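Local coordinates for protein ORF 37 (Human herpesvirus 8 type M, PDB 3POV) that cleaves single- and double-stranded DNA as a magnesium-binding endo- and exonuclease, processing branched viral DNA intermediates into unit-length genomes for packaging, at residues L193-H198 / G425-D430; L205-M210 / D223-V228; M210-N215 / V386-G391; G216-S221 / V379-S384. All blocks are in the same frame, centred on the assembly; numbering follows the deposited sequence.

Overall arrangement
The four contacts run along the chain's nuclease fold, from a surface hairpin to the centre of the molecule. Interaction 1 lies at the surface, about 16 Å from interaction 2 and 31 Å from interaction 3, centre to centre. It touches interaction 2 through L193, A194 and H198, as helix 181-197 packs on strand 224-226. Interactions 3 and 4 are about 8 Å apart, centre to centre, share helix 374-388 and reach neighbouring strands, 210-211 and 218-220, of one small sheet. M210 belongs to interactions 2 and 3. The first segments follow one another from residue 193 to 221. Interaction 2 holds the magnesium ligand D223, and interaction 4 puts Q382 of helix 374-388 beside the ligand E246.

Interaction 1: residues L193-H198 / G425-D430; sequences LATLLH and GGDALD
T195, in the last turn of helix 181-197, packs against the glycine corner of a small surface hairpin, a modest and largely apolar contact at the edge of the molecule. The methyl does most of the touching. T195 CG2 stands anti to the backbone N (the chi1 to OG1 is -48°), which aims it at the corner, 3.4 Å from G425 CA and 3.8 Å from G426 N. With no side chain on G425, the corner comes this close to the helix.

The other branch of T195 is turned back into its own helix, where OG1 hydrogen-bonds T191 O. The D427 carboxylate leans obliquely toward that hydroxyl, but D427 OD1 stays 3.5 Å from T195 OG1 and makes no hydrogen bond with it. L196 adds a looser touch, its CD1 4.4 Å from G425 N, while its side chain also rests on I424.

The helix finishes just beyond the contact with a wide pi-type turn, H198 N donating to L193 O at 2.9 Å. The H198 ring then bonds E201 and Y245, and L193 and A194 lie on F224, which ties this helix end to the main sheet.

G425 and G426 join strands 423-424 and 427-428. A positive phi at G425 (56°) followed by a negative one at G426 is the sign pattern of a type II' turn, typical of a tight two-residue beta-hairpin.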
# COMPACT_ATOMS: atom_id res chain seq x y z
N LEU A 193 -11.47 11.70 5.69
CA LEU A 193 -10.63 12.54 4.84
C LEU A 193 -11.42 13.20 3.71
O LEU A 193 -11.18 14.36 3.38
CB LEU A 193 -9.47 11.73 4.26
CG LEU A 193 -8.56 11.02 5.27
CD1 LEU A 193 -7.64 10.03 4.58
CD2 LEU A 193 -7.76 12.03 6.08
N ALA A 194 -12.35 12.47 3.13
CA ALA A 194 -13.10 12.98 1.99
C ALA A 194 -14.20 13.96 2.41
O ALA A 194 -14.46 14.94 1.71
CB ALA A 194 -13.69 11.84 1.17
N THR A 195 -14.82 13.69 3.55
CA THR A 195 -15.95 14.49 4.02
C THR A 195 -15.56 15.64 4.94
O THR A 195 -16.18 16.70 4.91
CB THR A 195 -16.98 13.61 4.76
OG1 THR A 195 -17.27 12.44 4.00
CG2 THR A 195 -18.27 14.38 4.99
N LEU A 196 -14.53 15.42 5.76
CA LEU A 196 -14.16 16.39 6.80
C LEU A 196 -12.91 17.22 6.50
O LEU A 196 -12.88 18.42 6.80
CB LEU A 196 -14.01 15.69 8.15
CG LEU A 196 -15.26 15.59 9.04
CD1 LEU A 196 -16.55 15.74 8.24
CD2 LEU A 196 -15.26 14.28 9.82
N LEU A 197 -11.89 16.60 5.91
CA LEU A 197 -10.68 17.33 5.55
C LEU A 197 -10.77 18.00 4.18
O LEU A 197 -10.49 19.18 4.04
CB LEU A 197 -9.44 16.43 5.60
CG LEU A 197 -8.62 16.40 6.89
CD1 LEU A 197 -9.42 15.83 8.05
CD2 LEU A 197 -7.34 15.60 6.68
N HIS A 198 -11.19 17.24 3.17
CA HIS A 198 -11.20 17.75 1.80
C HIS A 198 -12.58 17.65 1.15
O HIS A 198 -12.75 16.93 0.17
CB HIS A 198 -10.18 17.01 0.94
CG HIS A 198 -8.83 16.87 1.58
ND1 HIS A 198 -7.83 17.81 1.43
CD2 HIS A 198 -8.31 15.89 2.36
CE1 HIS A 198 -6.76 17.41 2.09
NE2 HIS A 198 -7.02 16.26 2.67
N GLY A 425 -20.45 13.81 8.15
CA GLY A 425 -20.84 14.81 7.16
C GLY A 425 -22.11 14.36 6.46
O GLY A 425 -23.12 14.06 7.10
N GLY A 426 -22.06 14.31 5.13
CA GLY A 426 -23.17 13.79 4.36
C GLY A 426 -23.30 12.29 4.53
O GLY A 426 -24.38 11.77 4.80
N ASP A 427 -22.18 11.59 4.37
CA ASP A 427 -22.16 10.13 4.40
C ASP A 427 -22.80 9.56 5.66
O ASP A 427 -23.10 10.28 6.61
CB ASP A 427 -20.73 9.60 4.28
CG ASP A 427 -20.07 9.99 2.98
OD1 ASP A 427 -20.16 11.18 2.59
OD2 ASP A 427 -19.45 9.11 2.35
N ALA A 428 -23.01 8.25 5.65
CA ALA A 428 -23.48 7.53 6.83
C ALA A 428 -22.36 6.63 7.34
O ALA A 428 -21.35 6.44 6.66
CB ALA A 428 -24.71 6.71 6.49
N LEU A 429 -22.54 6.09 8.53
CA LEU A 429 -21.57 5.16 9.09
C LEU A 429 -22.20 3.78 9.19
O LEU A 429 -23.37 3.65 9.55
CB LEU A 429 -21.09 5.62 10.46
CG LEU A 429 -20.03 4.76 11.15
CD1 LEU A 429 -18.70 4.84 10.43
CD2 LEU A 429 -19.87 5.17 12.61
N ASP A 430 -21.43 2.75 8.84
CA ASP A 430 -21.91 1.38 8.95
C ASP A 430 -22.15 1.07 10.43
O ASP A 430 -21.24 1.19 11.25
CB ASP A 430 -20.89 0.41 8.36
CG ASP A 430 -21.32 -1.04 8.49
OD1 ASP A 430 -22.54 -1.28 8.66
OD2 ASP A 430 -20.45 -1.93 8.44

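Interaction 2: residues L205-M210 / D223-V228; sequences LDYGFM and DFAANV
L205 and Y207 meet strand 224-226 just as it leaves the metal site of this PD-(D/E)XK nuclease fold. The strand lies next to 203-204 at the edge of the large mixed sheet, and A225 pairs with C204 through backbone hydrogen bonds. The chain from 205 to 210 then peels off toward the smaller sheet.

The packing is apolar at two places. L205 and F224 lie alongside each other, their ends in the same direction: the methyl L205 CD2 comes to the ring edge, near its plane, 3.4 Å from F224 CE1. F224 CG is anti to the backbone N (chi1 174°), which swings the ring to the side where L205 lies and where L193 and A194 of helix 181-197 pack. On the other side of the strand, Y207 reaches across to A225, approaching obliquely. Its hydroxyl comes nearest, Y207 OH 3.1 Å from A225 CB, with Y207 CZ 3.9 Å from the same methyl. The tyrosine passes V228 with its hydroxyl end running counter to the valine, Y207 OH 4.2 Å from V228 CG1.

The polar groups are served from outside. G208 O accepts from S221 OG, and D223 OD2 takes the N-H of I247, which helps hold the carboxylate that joins E246 and I247 in the magnesium site. What D223 offers the loop is its carbonyl. L205 O and D223 O are two acceptors 3.3 Å apart, brought together by a shared donor, K190 NZ, which hydrogen-bonds both.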
# COMPACT_ATOMS: atom_id res chain seq x y z
N LEU A 205 -10.81 8.22 -4.66
CA LEU A 205 -10.97 7.25 -3.58
C LEU A 205 -10.58 5.84 -4.03
O LEU A 205 -10.40 4.94 -3.20
CB LEU A 205 -12.43 7.24 -3.11
CG LEU A 205 -13.05 8.59 -2.74
CD1 LEU A 205 -14.57 8.56 -2.91
CD2 LEU A 205 -12.67 9.01 -1.33
N ASP A 206 -10.44 5.66 -5.34
CA ASP A 206 -10.20 4.33 -5.91
C ASP A 206 -8.97 4.26 -6.82
O ASP A 206 -8.93 4.89 -7.87
CB ASP A 206 -11.43 3.86 -6.68
CG ASP A 206 -12.62 3.60 -5.78
OD1 ASP A 206 -12.53 2.70 -4.92
OD2 ASP A 206 -13.65 4.30 -5.94
N TYR A 207 -7.99 3.47 -6.39
CA TYR A 207 -6.81 3.21 -7.21
C TYR A 207 -6.63 1.72 -7.43
O TYR A 207 -6.87 0.91 -6.52
CB TYR A 207 -5.56 3.82 -6.57
CG TYR A 207 -5.53 5.32 -6.64
CD1 TYR A 207 -5.03 5.98 -7.76
CD2 TYR A 207 -6.00 6.09 -5.59
CE1 TYR A 207 -4.99 7.35 -7.83
CE2 TYR A 207 -5.98 7.47 -5.65
CZ TYR A 207 -5.47 8.10 -6.77
OH TYR A 207 -5.45 9.47 -6.83
N GLY A 208 -6.20 1.36 -8.64
CA GLY A 208 -6.02 -0.03 -8.99
C GLY A 208 -4.62 -0.49 -8.66
O GLY A 208 -3.86 0.24 -8.03
N PHE A 209 -4.28 -1.70 -9.07
CA PHE A 209 -2.93 -2.19 -8.89
C PHE A 209 -1.95 -1.49 -9.84
O PHE A 209 -2.16 -1.46 -11.06
CB PHE A 209 -2.87 -3.71 -9.08
CG PHE A 209 -1.52 -4.29 -8.81
CD1 PHE A 209 -1.02 -4.35 -7.53
CD2 PHE A 209 -0.75 -4.79 -9.85
CE1 PHE A 209 0.23 -4.88 -7.27
CE2 PHE A 209 0.49 -5.33 -9.59
CZ PHE A 209 0.98 -5.38 -8.31
N MET A 210 -0.89 -0.92 -9.27
CA MET A 210 0.10 -0.16 -10.03
C MET A 210 1.47 -0.85 -10.10
O MET A 210 2.25 -0.81 -9.16
CB MET A 210 0.27 1.23 -9.44
CG MET A 210 -0.91 2.15 -9.68
SD MET A 210 -0.79 3.71 -8.77
CE MET A 210 -1.23 3.15 -7.13
N ASP A 223 -4.44 4.44 -1.39
CA ASP A 223 -5.72 4.42 -0.69
C ASP A 223 -6.59 5.62 -1.05
O ASP A 223 -7.76 5.47 -1.37
CB ASP A 223 -5.51 4.41 0.82
CG ASP A 223 -4.91 3.12 1.30
OD1 ASP A 223 -5.36 2.04 0.85
OD2 ASP A 223 -3.98 3.18 2.13
N PHE A 224 -6.00 6.81 -0.98
CA PHE A 224 -6.77 8.03 -1.15
C PHE A 224 -5.88 9.17 -1.61
O PHE A 224 -4.72 9.26 -1.22
CB PHE A 224 -7.48 8.39 0.17
CG PHE A 224 -8.18 9.72 0.15
CD1 PHE A 224 -9.43 9.84 -0.41
CD2 PHE A 224 -7.59 10.84 0.70
CE1 PHE A 224 -10.08 11.07 -0.43
CE2 PHE A 224 -8.23 12.07 0.69
CZ PHE A 224 -9.48 12.18 0.12
N ALA A 225 -6.42 10.04 -2.46
CA ALA A 225 -5.69 11.24 -2.86
C ALA A 225 -6.60 12.46 -2.92
O ALA A 225 -7.70 12.41 -3.48
CB ALA A 225 -5.00 11.02 -4.19
N ALA A 226 -6.15 13.56 -2.34
CA ALA A 226 -6.92 14.80 -2.34
C ALA A 226 -6.39 15.82 -3.35
O ALA A 226 -5.19 15.92 -3.58
CB ALA A 226 -6.95 15.41 -0.94
N ASN A 227 -7.31 16.57 -3.94
CA ASN A 227 -6.97 17.66 -4.85
C ASN A 227 -6.19 17.19 -6.08
O ASN A 227 -5.04 17.58 -6.28
CB ASN A 227 -6.20 18.75 -4.11
CG ASN A 227 -6.21 20.07 -4.84
OD1 ASN A 227 -7.25 20.53 -5.31
ND2 ASN A 227 -5.04 20.70 -4.94
N VAL A 228 -6.83 16.36 -6.89
CA VAL A 228 -6.22 15.85 -8.11
C VAL A 228 -6.83 16.51 -9.35
O VAL A 228 -8.05 16.66 -9.46
CB VAL A 228 -6.38 14.32 -8.22
CG1 VAL A 228 -5.68 13.63 -7.07
CG2 VAL A 228 -7.85 13.94 -8.25

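Interaction 3: residues M210-N215 / V386-G391; sequences MQSPQN and VEEYIG
The S212-Q214 turn of the hairpin between strands 210-211 and 218-220 is caught by the carboxylate of E388, at the C-terminal end of helix 374-388. S212 OG hydrogen-bonds this group from a point 2.9 Å from both E388 OE1 and E388 OE2. Q214 N adds a backbone bond to E388 OE2 (3.2 Å, 142° at the hydrogen), arriving nearly along the C-O axis. The glutamate chain is extended beyond CG, which carries its charge past the P213 ring, on which E388 CB rests, to the turn. S212 OG also receives a weak bond from N215 N, so the serine links the carboxylate to the turn's own backbone.

Y389 grips the strand that leads into this hairpin. Its OH donates to Q211 O at 2.7 Å, in the carbonyl plane and on a lone pair, with a C=O...donor angle of 132°. The tyrosine ring is held from other directions too: M210 SD lies 4.7 Å from the centroid of the Y389 ring, 9° off the normal, a rather distant Met-aromatic contact, while P213 CD comes to 3.8 Å from Y389 CE2. Helix 114-126 closes over the same region, C121 touching Y389 and E125 touching M210.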
# COMPACT_ATOMS: atom_id res chain seq x y z
N MET A 210 -0.89 -0.92 -9.27
CA MET A 210 0.10 -0.16 -10.03
C MET A 210 1.47 -0.85 -10.10
O MET A 210 2.25 -0.81 -9.16
CB MET A 210 0.27 1.23 -9.44
CG MET A 210 -0.91 2.15 -9.68
SD MET A 210 -0.79 3.71 -8.77
CE MET A 210 -1.23 3.15 -7.13
N GLN A 211 1.74 -1.49 -11.23
CA GLN A 211 3.04 -2.09 -11.48
C GLN A 211 4.08 -1.04 -11.85
O GLN A 211 3.77 -0.02 -12.45
CB GLN A 211 2.94 -3.11 -12.60
CG GLN A 211 2.09 -4.31 -12.25
CD GLN A 211 1.59 -5.03 -13.47
OE1 GLN A 211 1.88 -6.21 -13.67
NE2 GLN A 211 0.85 -4.32 -14.32
N SER A 212 5.33 -1.31 -11.47
CA SER A 212 6.45 -0.51 -11.93
C SER A 212 6.62 -0.69 -13.43
O SER A 212 6.88 -1.79 -13.91
CB SER A 212 7.73 -0.92 -11.21
OG SER A 212 8.81 -0.10 -11.61
N PRO A 213 6.45 0.39 -14.19
CA PRO A 213 6.67 0.26 -15.64
C PRO A 213 8.15 0.11 -15.98
O PRO A 213 8.47 -0.39 -17.05
CB PRO A 213 6.11 1.58 -16.19
CG PRO A 213 6.23 2.54 -15.06
CD PRO A 213 6.01 1.74 -13.81
N GLN A 214 9.03 0.50 -15.07
CA GLN A 214 10.47 0.46 -15.34
C GLN A 214 11.16 -0.87 -15.04
O GLN A 214 12.16 -1.19 -15.66
CB GLN A 214 11.20 1.61 -14.63
CG GLN A 214 11.01 2.97 -15.31
CD GLN A 214 11.36 2.94 -16.79
OE1 GLN A 214 12.54 3.04 -17.16
NE2 GLN A 214 10.35 2.82 -17.64
N ASN A 215 10.62 -1.64 -14.09
CA ASN A 215 11.24 -2.92 -13.75
C ASN A 215 10.27 -4.09 -13.59
O ASN A 215 10.66 -5.25 -13.64
CB ASN A 215 12.11 -2.79 -12.50
CG ASN A 215 11.37 -2.18 -11.33
OD1 ASN A 215 10.42 -2.77 -10.79
ND2 ASN A 215 11.80 -0.99 -10.91
N VAL A 386 4.67 6.26 -7.74
CA VAL A 386 3.91 7.41 -8.22
C VAL A 386 4.81 8.30 -9.08
O VAL A 386 4.34 8.94 -10.01
CB VAL A 386 3.30 8.22 -7.04
CG1 VAL A 386 2.84 9.59 -7.49
CG2 VAL A 386 2.15 7.45 -6.41
N GLU A 387 6.10 8.33 -8.76
CA GLU A 387 7.08 9.06 -9.55
C GLU A 387 7.12 8.55 -10.99
O GLU A 387 7.09 9.34 -11.93
CB GLU A 387 8.48 8.92 -8.94
CG GLU A 387 8.70 9.65 -7.63
CD GLU A 387 10.17 9.75 -7.28
OE1 GLU A 387 10.55 9.37 -6.15
OE2 GLU A 387 10.96 10.21 -8.14
N GLU A 388 7.20 7.24 -11.15
CA GLU A 388 7.26 6.64 -12.47
C GLU A 388 6.01 6.94 -13.28
O GLU A 388 6.08 7.12 -14.49
CB GLU A 388 7.45 5.12 -12.37
CG GLU A 388 8.69 4.68 -11.63
CD GLU A 388 8.83 3.17 -11.60
OE1 GLU A 388 8.77 2.58 -10.51
OE2 GLU A 388 8.98 2.57 -12.68
N TYR A 389 4.87 6.99 -12.61
CA TYR A 389 3.61 7.24 -13.28
C TYR A 389 3.43 8.72 -13.60
O TYR A 389 2.43 9.12 -14.20
CB TYR A 389 2.44 6.75 -12.43
CG TYR A 389 2.18 5.26 -12.53
CD1 TYR A 389 1.01 4.78 -13.11
CD2 TYR A 389 3.09 4.34 -12.03
CE1 TYR A 389 0.76 3.43 -13.20
CE2 TYR A 389 2.84 2.97 -12.11
CZ TYR A 389 1.67 2.53 -12.70
OH TYR A 389 1.41 1.18 -12.81
N ILE A 390 4.40 9.53 -13.18
CA ILE A 390 4.36 10.97 -13.42
C ILE A 390 5.44 11.41 -14.40
O ILE A 390 5.22 12.30 -15.21
CB ILE A 390 4.55 11.76 -12.11
CG1 ILE A 390 3.34 11.59 -11.19
CG2 ILE A 390 4.77 13.24 -12.41
CD1 ILE A 390 3.48 12.28 -9.85
N GLY A 391 6.61 10.77 -14.31
CA GLY A 391 7.72 11.09 -15.19
C GLY A 391 7.63 10.37 -16.52
O GLY A 391 8.35 9.41 -16.77

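Interaction 4: residues G216-S221 / V379-S384; sequences GIFGVS and VLLQSS
L381 meets strand 218-220 with both of its methyls as helix 374-388 passes at nearly a right angle, the segment axes 8.3 Å apart at 100°. L381 CD2 reaches F218, 3.8 Å from its CD1 and coming at the ring obliquely, while L381 CD1 lies 3.9 Å from V220 CG1. One leucine thus fits between two residues on the same side of the strand, and F150 of helix 147-154 packs on it as well.

Q382 follows, its chain extended beyond CG. The aliphatic part crosses V220, with Q382 CG 4.0 Å from V220 CG1, and the amide is carried on toward the S221 carbonyl and the metal ligand E246.

S383 and S384 turn back to their own helix. S383 OG donates to L380 O at 2.6 Å and S384 OG to the same oxygen at 3.2 Å, the latter from above the carbonyl plane. Together with S384 N, three donors hold that carbonyl, and K451 NZ bonds S383 OG.

Contact with the strand therefore rests on branched and aromatic carbon from L381, F218 and V220. Its polar end is the Q382 amide, which lies beside E246 and so near the magnesium site of the nuclease.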
# COMPACT_ATOMS: atom_id res chain seq x y z
N GLY A 216 9.00 -3.76 -13.39
CA GLY A 216 7.99 -4.78 -13.17
C GLY A 216 8.23 -5.69 -11.98
O GLY A 216 7.70 -6.81 -11.94
N ILE A 217 9.01 -5.25 -11.00
CA ILE A 217 9.23 -6.06 -9.81
C ILE A 217 8.65 -5.44 -8.54
O ILE A 217 8.52 -6.10 -7.51
CB ILE A 217 10.72 -6.42 -9.59
CG1 ILE A 217 11.49 -5.26 -8.96
CG2 ILE A 217 11.36 -6.88 -10.90
CD1 ILE A 217 12.90 -5.62 -8.58
N PHE A 218 8.29 -4.16 -8.61
CA PHE A 218 7.61 -3.48 -7.52
C PHE A 218 6.19 -3.16 -7.93
O PHE A 218 5.90 -2.99 -9.11
CB PHE A 218 8.32 -2.19 -7.13
CG PHE A 218 9.69 -2.40 -6.57
CD1 PHE A 218 9.85 -2.84 -5.27
CD2 PHE A 218 10.81 -2.15 -7.33
CE1 PHE A 218 11.11 -3.03 -4.74
CE2 PHE A 218 12.07 -2.34 -6.81
CZ PHE A 218 12.22 -2.78 -5.51
N GLY A 219 5.30 -3.06 -6.96
CA GLY A 219 3.91 -2.75 -7.25
C GLY A 219 3.15 -2.33 -6.02
O GLY A 219 3.39 -2.83 -4.92
N VAL A 220 2.22 -1.39 -6.20
CA VAL A 220 1.41 -0.92 -5.09
C VAL A 220 0.02 -0.50 -5.53
O VAL A 220 -0.32 -0.54 -6.72
CB VAL A 220 2.05 0.30 -4.40
CG1 VAL A 220 3.46 -0.03 -3.93
CG2 VAL A 220 2.05 1.50 -5.35
N SER A 221 -0.78 -0.10 -4.56
CA SER A 221 -2.01 0.63 -4.81
C SER A 221 -2.11 1.73 -3.75
O SER A 221 -1.64 1.56 -2.63
CB SER A 221 -3.23 -0.28 -4.74
OG SER A 221 -4.39 0.40 -5.16
N VAL A 379 4.94 3.66 2.38
CA VAL A 379 4.68 4.94 1.73
C VAL A 379 5.88 5.35 0.88
O VAL A 379 5.74 6.09 -0.09
CB VAL A 379 4.36 6.04 2.74
CG1 VAL A 379 3.82 7.27 2.01
CG2 VAL A 379 3.35 5.55 3.75
N LEU A 380 7.05 4.84 1.24
CA LEU A 380 8.26 5.05 0.45
C LEU A 380 8.08 4.42 -0.93
O LEU A 380 8.26 5.09 -1.95
CB LEU A 380 9.47 4.44 1.16
CG LEU A 380 10.84 4.81 0.60
CD1 LEU A 380 11.91 4.71 1.68
CD2 LEU A 380 11.22 3.96 -0.62
N LEU A 381 7.69 3.14 -0.95
CA LEU A 381 7.49 2.42 -2.20
C LEU A 381 6.46 3.13 -3.06
O LEU A 381 6.67 3.36 -4.24
CB LEU A 381 7.02 0.99 -1.94
CG LEU A 381 7.70 -0.15 -2.72
CD1 LEU A 381 6.88 -1.43 -2.65
CD2 LEU A 381 7.97 0.24 -4.17
N GLN A 382 5.35 3.50 -2.43
CA GLN A 382 4.25 4.17 -3.12
C GLN A 382 4.68 5.49 -3.75
O GLN A 382 4.27 5.82 -4.86
CB GLN A 382 3.07 4.36 -2.15
CG GLN A 382 2.58 3.04 -1.55
CD GLN A 382 1.43 3.18 -0.55
OE1 GLN A 382 1.10 4.28 -0.10
NE2 GLN A 382 0.81 2.06 -0.21
N SER A 383 5.51 6.25 -3.04
CA SER A 383 5.99 7.52 -3.57
C SER A 383 6.92 7.30 -4.76
O SER A 383 6.89 8.06 -5.73
CB SER A 383 6.71 8.34 -2.48
OG SER A 383 7.88 7.68 -2.04
N SER A 384 7.72 6.24 -4.69
CA SER A 384 8.62 5.87 -5.78
C SER A 384 7.85 5.48 -7.03
O SER A 384 8.22 5.85 -8.14
CB SER A 384 9.52 4.71 -5.36
OG SER A 384 10.38 5.10 -4.30